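PDB 4RAA: putative exported protein from Bacteroides fragilis, which is of unknown function but is probably exported and adopts a six-bladed beta-propeller fold. Local coordinates for residues V259-R264 / Y281-D286; S312-H317 / F357-K362; I227-F232 / S251-Y256. One frame throughout, in Å; residues are numbered along the deposited sequence. Where two conformers were deposited one is given.

Interaction 1 of 3, residues V259-R264 / Y281-D286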
loop_
_atom_site.group_PDB
_atom_site.type_symbol
_atom_site.label_atom_id
_atom_site.label_comp_id
_atom_site.label_asym_id
_atom_site.label_seq_id
_atom_site.Cartn_x
_atom_site.Cartn_y
_atom_site.Cartn_z
ATOM N N VAL A 259 -0.003 -31.225 -2.107
ATOM C CA VAL A 259 1.007 -31.613 -3.098
ATOM C C VAL A 259 2.243 -30.719 -2.978
ATOM O O VAL A 259 2.127 -29.483 -2.827
ATOM C CB VAL A 259 0.495 -31.501 -4.567
ATOM C CG1 VAL A 259 1.569 -31.965 -5.560
ATOM C CG2 VAL A 259 -0.795 -32.293 -4.775
ATOM N N GLU A 260 3.398 -31.387 -3.017
ATOM C CA GLU A 260 4.696 -30.707 -3.052
ATOM C C GLU A 260 5.447 -31.310 -4.236
ATOM O O GLU A 260 5.513 -32.527 -4.408
ATOM C CB GLU A 260 5.473 -30.814 -1.738
ATOM C CG GLU A 260 6.835 -30.109 -1.769
ATOM C CD GLU A 260 6.807 -28.697 -2.372
ATOM O OE1 GLU A 260 5.833 -27.935 -2.145
ATOM O OE2 GLU A 260 7.785 -28.335 -3.065
ATOM N N GLU A 261 5.980 -30.437 -5.084
ATOM C CA GLU A 261 6.677 -30.864 -6.297
ATOM C C GLU A 261 8.106 -30.315 -6.332
ATOM O O GLU A 261 8.365 -29.230 -5.810
ATOM C CB GLU A 261 5.873 -30.405 -7.527
ATOM C CG GLU A 261 6.211 -31.175 -8.804
ATOM C CD GLU A 261 5.415 -30.757 -10.037
ATOM O OE1 GLU A 261 4.322 -30.154 -9.945
ATOM O OE2 GLU A 261 5.891 -31.066 -11.146
ATOM N N THR A 262 9.023 -31.105 -6.900
ATOM C CA THR A 262 10.430 -30.716 -7.125
ATOM C C THR A 262 10.746 -31.044 -8.594
ATOM O O THR A 262 9.833 -31.392 -9.344
ATOM C CB THR A 262 11.417 -31.439 -6.163
ATOM O OG1 THR A 262 11.496 -32.833 -6.477
ATOM C CG2 THR A 262 11.010 -31.262 -4.705
ATOM N N GLU A 263 12.011 -30.913 -9.004
ATOM C CA GLU A 263 12.437 -31.259 -10.376
ATOM C C GLU A 263 12.422 -32.758 -10.639
ATOM O O GLU A 263 12.150 -33.167 -11.759
ATOM C CB GLU A 263 13.856 -30.735 -10.683
ATOM C CG GLU A 263 14.022 -29.215 -10.651
ATOM C CD GLU A 263 13.221 -28.463 -11.718
ATOM O OE1 GLU A 263 12.809 -29.063 -12.739
ATOM O OE2 GLU A 263 13.014 -27.241 -11.540
ATOM N N ARG A 264 12.703 -33.557 -9.609
ATOM C CA ARG A 264 12.833 -35.019 -9.729
ATOM C C ARG A 264 11.628 -35.853 -9.270
ATOM O O ARG A 264 11.412 -36.947 -9.808
ATOM C CB ARG A 264 14.096 -35.497 -8.981
ATOM C CG ARG A 264 14.103 -35.290 -7.465
ATOM C CD ARG A 264 15.311 -35.940 -6.814
ATOM N NE ARG A 264 16.571 -35.255 -7.108
ATOM C CZ ARG A 264 17.781 -35.660 -6.706
ATOM N NH1 ARG A 264 17.944 -36.775 -5.981
ATOM N NH2 ARG A 264 18.854 -34.943 -7.035
ATOM N N TYR A 281 5.784 -40.039 -6.363
ATOM C CA TYR A 281 5.883 -40.217 -7.820
ATOM C C TYR A 281 7.307 -39.869 -8.266
ATOM O O TYR A 281 7.778 -38.772 -7.972
ATOM C CB TYR A 281 4.857 -39.353 -8.558
ATOM C CG TYR A 281 4.998 -39.385 -10.073
ATOM C CD1 TYR A 281 4.764 -40.558 -10.794
ATOM C CD2 TYR A 281 5.358 -38.238 -10.794
ATOM C CE1 TYR A 281 4.887 -40.593 -12.188
ATOM C CE2 TYR A 281 5.492 -38.270 -12.178
ATOM C CZ TYR A 281 5.253 -39.448 -12.867
ATOM O OH TYR A 281 5.389 -39.465 -14.233
ATOM N N ASP A 282 7.975 -40.808 -8.952
ATOM C CA ASP A 282 9.337 -40.613 -9.479
ATOM C C ASP A 282 9.171 -40.245 -10.937
ATOM O O ASP A 282 8.838 -41.109 -11.761
ATOM C CB ASP A 282 10.205 -41.879 -9.332
ATOM C CG ASP A 282 11.645 -41.698 -9.863
ATOM O OD1 ASP A 282 12.002 -40.629 -10.423
ATOM O OD2 ASP A 282 12.437 -42.651 -9.697
ATOM N N LYS A 283 9.435 -38.973 -11.244
ATOM C CA LYS A 283 9.289 -38.442 -12.596
ATOM C C LYS A 283 10.216 -39.078 -13.619
ATOM O O LYS A 283 9.822 -39.197 -14.780
ATOM C CB LYS A 283 9.524 -36.938 -12.630
ATOM C CG LYS A 283 8.540 -36.096 -11.848
ATOM C CD LYS A 283 8.929 -34.645 -12.042
ATOM C CE LYS A 283 7.998 -33.681 -11.353
ATOM N NZ LYS A 283 8.392 -32.302 -11.738
ATOM N N ASN A 284 11.427 -39.467 -13.199
ATOM C CA ASN A 284 12.415 -40.079 -14.104
ATOM C C ASN A 284 11.996 -41.466 -14.601
ATOM O O ASN A 284 12.041 -41.729 -15.822
ATOM C CB ASN A 284 13.821 -40.128 -13.463
ATOM C CG ASN A 284 14.426 -38.738 -13.228
ATOM O OD1 ASN A 284 15.183 -38.545 -12.276
ATOM N ND2 ASN A 284 14.103 -37.773 -14.085
ATOM N N THR A 285 11.579 -42.328 -13.670
ATOM C CA THR A 285 11.107 -43.682 -14.000
ATOM C C THR A 285 9.607 -43.772 -14.371
ATOM O O THR A 285 9.205 -44.756 -14.995
ATOM C CB THR A 285 11.347 -44.672 -12.838
ATOM O OG1 THR A 285 10.541 -44.303 -11.716
ATOM C CG2 THR A 285 12.824 -44.706 -12.437
ATOM N N ASP A 286 8.806 -42.771 -13.971
ATOM C CA ASP A 286 7.336 -42.729 -14.163
ATOM C C ASP A 286 6.655 -43.821 -13.302
ATOM O O ASP A 286 5.783 -44.557 -13.772
ATOM C CB ASP A 286 6.945 -42.813 -15.659
ATOM C CG ASP A 286 5.450 -42.631 -15.904
ATOM O OD1 ASP A 286 4.817 -41.782 -15.258
ATOM O OD2 ASP A 286 4.902 -43.357 -16.751
#
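At one end of a four-stranded antiparallel propeller blade, Lys-283, just past strand 275-282, reaches across to Glu-261, the last residue of strand 254-261, and Thr-262 just after it. Its CG stands anti to the carbonyl carbon (chi1 -64°), and beyond CG the chain is fully extended, which carries the ammonium to two acceptors. NZ forms a salt bridge with Glu-261 OE2 at 2.9 Å, using the anti lone pair of that oxygen, and donates to Thr-262 O, also at 2.9 Å. The side chains of Lys-283 and Glu-261 cross at about a right angle. The buried Glu-261 carboxylate is also bound by Tyr-190 through OE1 and by His-218 through OE2, so the lysine supplies one of several bonds to this carboxylate. In the blade's antiparallel meander, strand 265-272 lies between strands 254-261 and 275-282. Nearer the backbone, Lys-283 N donates to Arg-264 O at 3.2 Å, while the lysine's CD lies 3.6 Å from Glu-263 O. The turn that presents Lys-283 is an Asx turn: Asp-282 OD1 accepts from Asn-284 N at 3.1 Å, from above the carboxylate plane. The CB of Arg-264 is directed away from 281-286, and its NH1 forms a salt bridge with Glu-26.

Interaction 2 of 3, residues S312-H317 / F357-K362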
loop_
_atom_site.group_PDB
_atom_site.type_symbol
_atom_site.label_atom_id
_atom_site.label_comp_id
_atom_site.label_asym_id
_atom_site.label_seq_id
_atom_site.Cartn_x
_atom_site.Cartn_y
_atom_site.Cartn_z
ATOM N N SER A 312 10.161 -26.923 -0.226
ATOM C CA SER A 312 11.289 -27.856 -0.327
ATOM C C SER A 312 12.630 -27.103 -0.308
ATOM O O SER A 312 12.661 -25.872 -0.428
ATOM C CB SER A 312 11.151 -28.729 -1.576
ATOM O OG SER A 312 10.865 -27.957 -2.723
ATOM N N VAL A 313 13.724 -27.849 -0.128
ATOM C CA VAL A 313 15.087 -27.290 -0.012
ATOM C C VAL A 313 16.057 -28.160 -0.819
ATOM O O VAL A 313 16.307 -29.302 -0.431
ATOM C CB VAL A 313 15.528 -27.256 1.481
ATOM C CG1 VAL A 313 16.943 -26.693 1.651
ATOM C CG2 VAL A 313 14.529 -26.471 2.334
ATOM N N ASP A 314 16.584 -27.639 -1.935
ATOM C CA ASP A 314 17.499 -28.392 -2.829
ATOM C C ASP A 314 16.795 -29.718 -3.242
ATOM O O ASP A 314 17.351 -30.822 -3.106
ATOM C CB ASP A 314 18.871 -28.590 -2.124
ATOM C CG ASP A 314 19.920 -29.287 -2.997
ATOM O OD1 ASP A 314 19.889 -29.149 -4.243
ATOM O OD2 ASP A 314 20.779 -29.983 -2.409
ATOM N N ASP A 315 15.534 -29.577 -3.667
ATOM C CA ASP A 315 14.650 -30.690 -4.034
ATOM C C ASP A 315 14.350 -31.729 -2.908
ATOM O O ASP A 315 13.875 -32.829 -3.209
ATOM C CB ASP A 315 15.142 -31.367 -5.336
ATOM C CG ASP A 315 15.142 -30.418 -6.557
ATOM O OD1 ASP A 315 14.484 -29.354 -6.549
ATOM O OD2 ASP A 315 15.788 -30.775 -7.569
ATOM N N TYR A 316 14.595 -31.381 -1.635
ATOM C CA TYR A 316 14.279 -32.249 -0.475
ATOM C C TYR A 316 12.964 -31.786 0.161
ATOM O O TYR A 316 12.779 -30.593 0.391
ATOM C CB TYR A 316 15.364 -32.240 0.626
ATOM C CG TYR A 316 16.622 -33.055 0.367
ATOM C CD1 TYR A 316 16.694 -34.411 0.738
ATOM C CD2 TYR A 316 17.759 -32.471 -0.207
ATOM C CE1 TYR A 316 17.849 -35.159 0.522
ATOM C CE2 TYR A 316 18.920 -33.213 -0.432
ATOM C CZ TYR A 316 18.963 -34.550 -0.064
ATOM O OH TYR A 316 20.109 -35.270 -0.293
ATOM N N HIS A 317 12.076 -32.740 0.451
ATOM C CA HIS A 317 10.804 -32.480 1.139
ATOM C C HIS A 317 11.133 -32.372 2.622
ATOM O O HIS A 317 11.987 -33.119 3.102
ATOM C CB HIS A 317 9.806 -33.606 0.882
ATOM C CG HIS A 317 9.415 -33.729 -0.552
ATOM N ND1 HIS A 317 8.167 -33.380 -1.012
ATOM C CD2 HIS A 317 10.129 -34.101 -1.641
ATOM C CE1 HIS A 317 8.120 -33.561 -2.321
ATOM N NE2 HIS A 317 9.295 -33.995 -2.727
ATOM N N PHE A 357 14.830 -34.150 5.900
ATOM C CA PHE A 357 14.959 -33.812 4.489
ATOM C C PHE A 357 14.927 -35.155 3.771
ATOM O O PHE A 357 15.775 -36.014 4.049
ATOM C CB PHE A 357 16.249 -33.054 4.218
ATOM C CG PHE A 357 16.241 -31.660 4.766
ATOM C CD1 PHE A 357 16.606 -31.420 6.085
ATOM C CD2 PHE A 357 15.860 -30.579 3.973
ATOM C CE1 PHE A 357 16.596 -30.128 6.599
ATOM C CE2 PHE A 357 15.856 -29.288 4.487
ATOM C CZ PHE A 357 16.221 -29.061 5.799
ATOM N N VAL A 358 13.946 -35.337 2.878
ATOM C CA VAL A 358 13.741 -36.599 2.143
ATOM C C VAL A 358 13.319 -36.366 0.692
ATOM O O VAL A 358 12.568 -35.444 0.404
ATOM C CB VAL A 358 12.695 -37.492 2.877
ATOM C CG1 VAL A 358 11.350 -36.789 3.042
ATOM C CG2 VAL A 358 12.511 -38.836 2.184
ATOM N N ARG A 359 13.816 -37.206 -0.211
ATOM C CA ARG A 359 13.463 -37.151 -1.641
ATOM C C ARG A 359 13.729 -38.495 -2.309
ATOM O O ARG A 359 14.328 -39.384 -1.703
ATOM C CB ARG A 359 14.247 -36.048 -2.366
ATOM C CG ARG A 359 15.761 -36.224 -2.361
ATOM C CD ARG A 359 16.502 -35.072 -3.030
ATOM N NE ARG A 359 17.952 -35.305 -3.051
ATOM C CZ ARG A 359 18.871 -34.503 -3.600
ATOM N NH1 ARG A 359 18.530 -33.357 -4.202
ATOM N NH2 ARG A 359 20.160 -34.851 -3.541
ATOM N N ILE A 360 13.291 -38.625 -3.559
ATOM C CA ILE A 360 13.543 -39.831 -4.345
ATOM C C ILE A 360 15.011 -39.764 -4.740
ATOM O O ILE A 360 15.466 -38.729 -5.248
ATOM C CB ILE A 360 12.628 -39.914 -5.600
ATOM C CG1 ILE A 360 11.149 -40.065 -5.198
ATOM C CG2 ILE A 360 13.026 -41.069 -6.524
ATOM C CD1 ILE A 360 10.756 -41.412 -4.607
ATOM N N LYS A 361 15.750 -40.841 -4.472
ATOM C CA LYS A 361 17.161 -40.919 -4.865
ATOM C C LYS A 361 17.252 -41.246 -6.359
ATOM O O LYS A 361 16.397 -41.982 -6.877
ATOM C CB LYS A 361 17.934 -41.961 -4.033
ATOM C CG LYS A 361 17.569 -43.437 -4.250
ATOM C CD LYS A 361 18.319 -44.389 -3.317
ATOM C CE LYS A 361 19.828 -44.362 -3.541
ATOM N NZ LYS A 361 20.552 -45.369 -2.728
ATOM N N LYS A 362 18.259 -40.682 -7.038
ATOM C CA LYS A 362 18.547 -40.999 -8.454
ATOM C C LYS A 362 19.636 -42.069 -8.497
ATOM O O LYS A 362 20.015 -42.664 -7.476
ATOM C CB LYS A 362 18.973 -39.761 -9.256
ATOM C CG LYS A 362 17.881 -38.714 -9.383
ATOM C CD LYS A 362 18.199 -37.695 -10.466
ATOM C CE LYS A 362 17.186 -36.560 -10.451
ATOM N NZ LYS A 362 17.397 -35.635 -11.589
ATOM O OXT LYS A 362 20.163 -42.375 -9.564
#
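His-317 N donates to Val-358 O at 2.7 Å, and Val-358 N returns a bond to His-317 O at 3.0 Å. The two residues thus form a hydrogen-bonded antiparallel pair, with both side chains on one face of the sheet. The His-317 ring turns an edge to Val-358 O, and its NE2 is bonded to Asp-265. Beside this pair, Arg-359 lies over Tyr-316. Its CG sits between the backbone N and the carbonyl carbon (chi1 62°), and from there the chain runs straight to NE. CD rests over the ring centre, 3.7 Å from the Tyr-316 centroid. Farther out the guanidinium stacks on the same ring, its centre 4.0 Å away and the two planes 19° apart. Arginine suits this position because its aliphatic stem and its flat charged end can both lie on an aromatic face, while NE forms a salt bridge with Glu-26. In this sheet strand 25-31, from early in the chain, pairs with 354-360 from its end, consistent with the velcro closure of beta-propellers. On the other side of 354-360, strands 316-321 and 312-313 are joined by a type I' turn from Val-313 to Tyr-316. Asp-314 and Asp-315 occupy its two central positions with positive phi, the left-handed conformation that defines a type I' turn and that aspartate adopts more readily than most non-glycine residues. Phe-357 sits against the hairpin with its ring edge, in plane, facing Tyr-316 CB and Val-313. Its CE2 is 3.6 Å from Val-313 CB, and its CB is 3.8 Å from Tyr-316 CD1. Val-318 and Leu-30 also pack on Phe-357, whose bulky apolar ring fits this buried setting.

Interaction 3 of 3, residues I227-F232 / S251-Y256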
loop_
_atom_site.group_PDB
_atom_site.type_symbol
_atom_site.label_atom_id
_atom_site.label_comp_id
_atom_site.label_asym_id
_atom_site.label_seq_id
_atom_site.Cartn_x
_atom_site.Cartn_y
_atom_site.Cartn_z
ATOM N N ILE A 227 -12.045 -37.790 -5.154
ATOM C CA ILE A 227 -12.554 -36.543 -4.566
ATOM C C ILE A 227 -14.088 -36.620 -4.435
ATOM O O ILE A 227 -14.737 -37.336 -5.208
ATOM C CB ILE A 227 -12.250 -35.278 -5.419
ATOM C CG1 ILE A 227 -12.468 -35.564 -6.932
ATOM C CG2 ILE A 227 -10.839 -34.802 -5.139
ATOM C CD1 ILE A 227 -12.808 -34.383 -7.795
ATOM N N PRO A 228 -14.677 -35.868 -3.483
ATOM C CA PRO A 228 -16.145 -35.841 -3.346
ATOM C C PRO A 228 -16.845 -35.226 -4.553
ATOM O O PRO A 228 -16.284 -34.318 -5.172
ATOM C CB PRO A 228 -16.364 -34.941 -2.126
ATOM C CG PRO A 228 -15.067 -34.956 -1.424
ATOM C CD PRO A 228 -14.043 -34.990 -2.487
ATOM N N SER A 229 -18.048 -35.708 -4.868
ATOM C CA SER A 229 -18.849 -35.141 -5.967
ATOM C C SER A 229 -19.423 -33.789 -5.538
ATOM O O SER A 229 -19.417 -33.453 -4.352
ATOM C CB SER A 229 -20.001 -36.081 -6.366
ATOM O OG SER A 229 -20.949 -36.237 -5.323
ATOM N N LEU A 230 -19.929 -33.022 -6.494
ATOM C CA LEU A 230 -20.564 -31.733 -6.181
ATOM C C LEU A 230 -21.850 -31.932 -5.360
ATOM O O LEU A 230 -22.113 -31.159 -4.440
ATOM C CB LEU A 230 -20.855 -30.945 -7.462
ATOM C CG LEU A 230 -21.424 -29.524 -7.345
ATOM C CD1 LEU A 230 -20.529 -28.650 -6.480
ATOM C CD2 LEU A 230 -21.608 -28.913 -8.726
ATOM N N ASP A 231 -22.617 -32.981 -5.684
ATOM C CA ASP A 231 -23.860 -33.324 -4.968
ATOM C C ASP A 231 -23.626 -33.730 -3.519
ATOM O O ASP A 231 -24.399 -33.333 -2.636
ATOM C CB ASP A 231 -24.639 -34.441 -5.694
ATOM C CG ASP A 231 -25.197 -33.994 -7.038
ATOM O OD1 ASP A 231 -24.921 -32.854 -7.463
ATOM O OD2 ASP A 231 -25.922 -34.780 -7.676
ATOM N N PHE A 232 -22.586 -34.532 -3.283
ATOM C CA PHE A 232 -22.217 -34.939 -1.919
ATOM C C PHE A 232 -21.881 -33.722 -1.045
ATOM O O PHE A 232 -22.283 -33.682 0.124
ATOM C CB PHE A 232 -21.036 -35.909 -1.929
ATOM C CG PHE A 232 -20.626 -36.370 -0.558
ATOM C CD1 PHE A 232 -19.686 -35.644 0.188
ATOM C CD2 PHE A 232 -21.194 -37.515 0.001
ATOM C CE1 PHE A 232 -19.311 -36.058 1.457
ATOM C CE2 PHE A 232 -20.816 -37.945 1.267
ATOM C CZ PHE A 232 -19.874 -37.214 1.998
ATOM N N SER A 251 -16.944 -40.501 5.082
ATOM C CA SER A 251 -17.051 -41.166 3.774
ATOM C C SER A 251 -15.747 -41.790 3.291
ATOM O O SER A 251 -14.666 -41.513 3.818
ATOM C CB SER A 251 -17.546 -40.178 2.707
ATOM O OG SER A 251 -16.593 -39.153 2.476
ATOM N N ASP A 252 -15.889 -42.620 2.258
ATOM C CA ASP A 252 -14.765 -43.264 1.581
ATOM C C ASP A 252 -13.974 -42.291 0.695
ATOM O O ASP A 252 -12.870 -42.639 0.282
ATOM C CB ASP A 252 -15.247 -44.450 0.723
ATOM C CG ASP A 252 -15.819 -45.608 1.559
ATOM O OD1 ASP A 252 -15.208 -46.002 2.580
ATOM O OD2 ASP A 252 -16.869 -46.158 1.162
ATOM N N TYR A 253 -14.528 -41.103 0.394
ATOM C CA TYR A 253 -13.862 -40.059 -0.437
ATOM C C TYR A 253 -12.551 -39.533 0.155
ATOM O O TYR A 253 -12.233 -39.810 1.314
ATOM C CB TYR A 253 -14.785 -38.842 -0.651
ATOM C CG TYR A 253 -16.009 -39.053 -1.518
ATOM C CD1 TYR A 253 -15.885 -39.313 -2.897
ATOM C CD2 TYR A 253 -17.297 -38.910 -0.990
ATOM C CE1 TYR A 253 -17.013 -39.463 -3.714
ATOM C CE2 TYR A 253 -18.424 -39.064 -1.791
ATOM C CZ TYR A 253 -18.285 -39.336 -3.148
ATOM O OH TYR A 253 -19.420 -39.480 -3.913
ATOM N N ILE A 254 -11.808 -38.771 -0.652
ATOM C CA ILE A 254 -10.562 -38.128 -0.221
ATOM C C ILE A 254 -10.933 -36.891 0.605
ATOM O O ILE A 254 -11.460 -35.911 0.073
ATOM C CB ILE A 254 -9.629 -37.743 -1.394
ATOM C CG1 ILE A 254 -9.096 -39.016 -2.065
ATOM C CG2 ILE A 254 -8.451 -36.892 -0.905
ATOM C CD1 ILE A 254 -8.426 -38.804 -3.410
ATOM N N SER A 255 -10.617 -36.958 1.895
ATOM C CA SER A 255 -10.908 -35.904 2.877
ATOM C C SER A 255 -10.109 -34.606 2.672
ATOM O O SER A 255 -10.671 -33.523 2.711
ATOM C CB SER A 255 -10.675 -36.456 4.299
ATOM O OG SER A 255 -10.570 -35.417 5.240
ATOM N N TYR A 256 -8.801 -34.761 2.491
ATOM C CA TYR A 256 -7.818 -33.678 2.332
ATOM C C TYR A 256 -6.701 -34.190 1.430
ATOM O O TYR A 256 -6.499 -35.397 1.355
ATOM C CB TYR A 256 -7.244 -33.335 3.721
ATOM C CG TYR A 256 -5.942 -32.514 3.807
ATOM C CD1 TYR A 256 -4.677 -33.117 3.678
ATOM C CD2 TYR A 256 -5.973 -31.143 4.093
ATOM C CE1 TYR A 256 -3.501 -32.368 3.785
ATOM C CE2 TYR A 256 -4.801 -30.386 4.202
ATOM C CZ TYR A 256 -3.573 -31.002 4.055
ATOM O OH TYR A 256 -2.440 -30.237 4.169
#
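The Tyr-253 ring carries Pro-228 on one face and turns an edge to the face of Phe-232. Pro-228 CA stands over the tyrosine in a CH-pi contact, 3.6 Å from the ring centroid. At the edge, Tyr-253 CE2 comes within 3.6 Å of Phe-232 CD2. The rings form an edge-to-face pair, with centroids 5.0 Å apart and planes at 63°. Phe-232 reaches this position with CG anti to its backbone N (chi1 -179°), and its CZ also touches Ser-251 CB at 3.8 Å. Proline is well placed here, since its rigid ring brings both CA and CG against the aromatic residue, CG lying 4.0 Å from Tyr-253 CB. Between Pro-228 and Phe-232 the chain enters helix 230-237. Ser-229 is the N-cap: its OG accepts from Phe-232 N at 3.1 Å, which fixes the first turn that displays the phenylalanine. Ser-251, for its part, bonds through OG to Leu-248 O. The contact therefore ties the start of helix 230-237 to the segment that leaves helix 245-250 and enters strand 254-261, with Leu-248 of helix 245-250 against Pro-228 and Leu-204 of strand 203-210 against Ile-227 and Ile-254.

Overall arrangement
Interactions 1 and 3 lie towards the two ends of strand 254-261, their centres 26 Å apart, and differ sharply in chemistry. Interaction 3, farthest from the chain's centre, joins the start of helix 230-237 to the lead-in of strand 254-261 by aromatic and proline packing. Interaction 1, at the other end, relies on a lysine bonded to a buried carboxylate and to backbone carbonyls. Interaction 2 mixes strand pairing, apolar burial and a cation on a ring, in the sheet where strands from early and late in the chain come together. It touches interaction 1 directly: Glu-260 OE2 probably bonds Ser-312 OG, and Arg-264 NH1 probably bonds Ile-360 O, linking adjoining sheets. Interactions 2 and 3 do not touch. All three are partly buried rather than wholly core or surface.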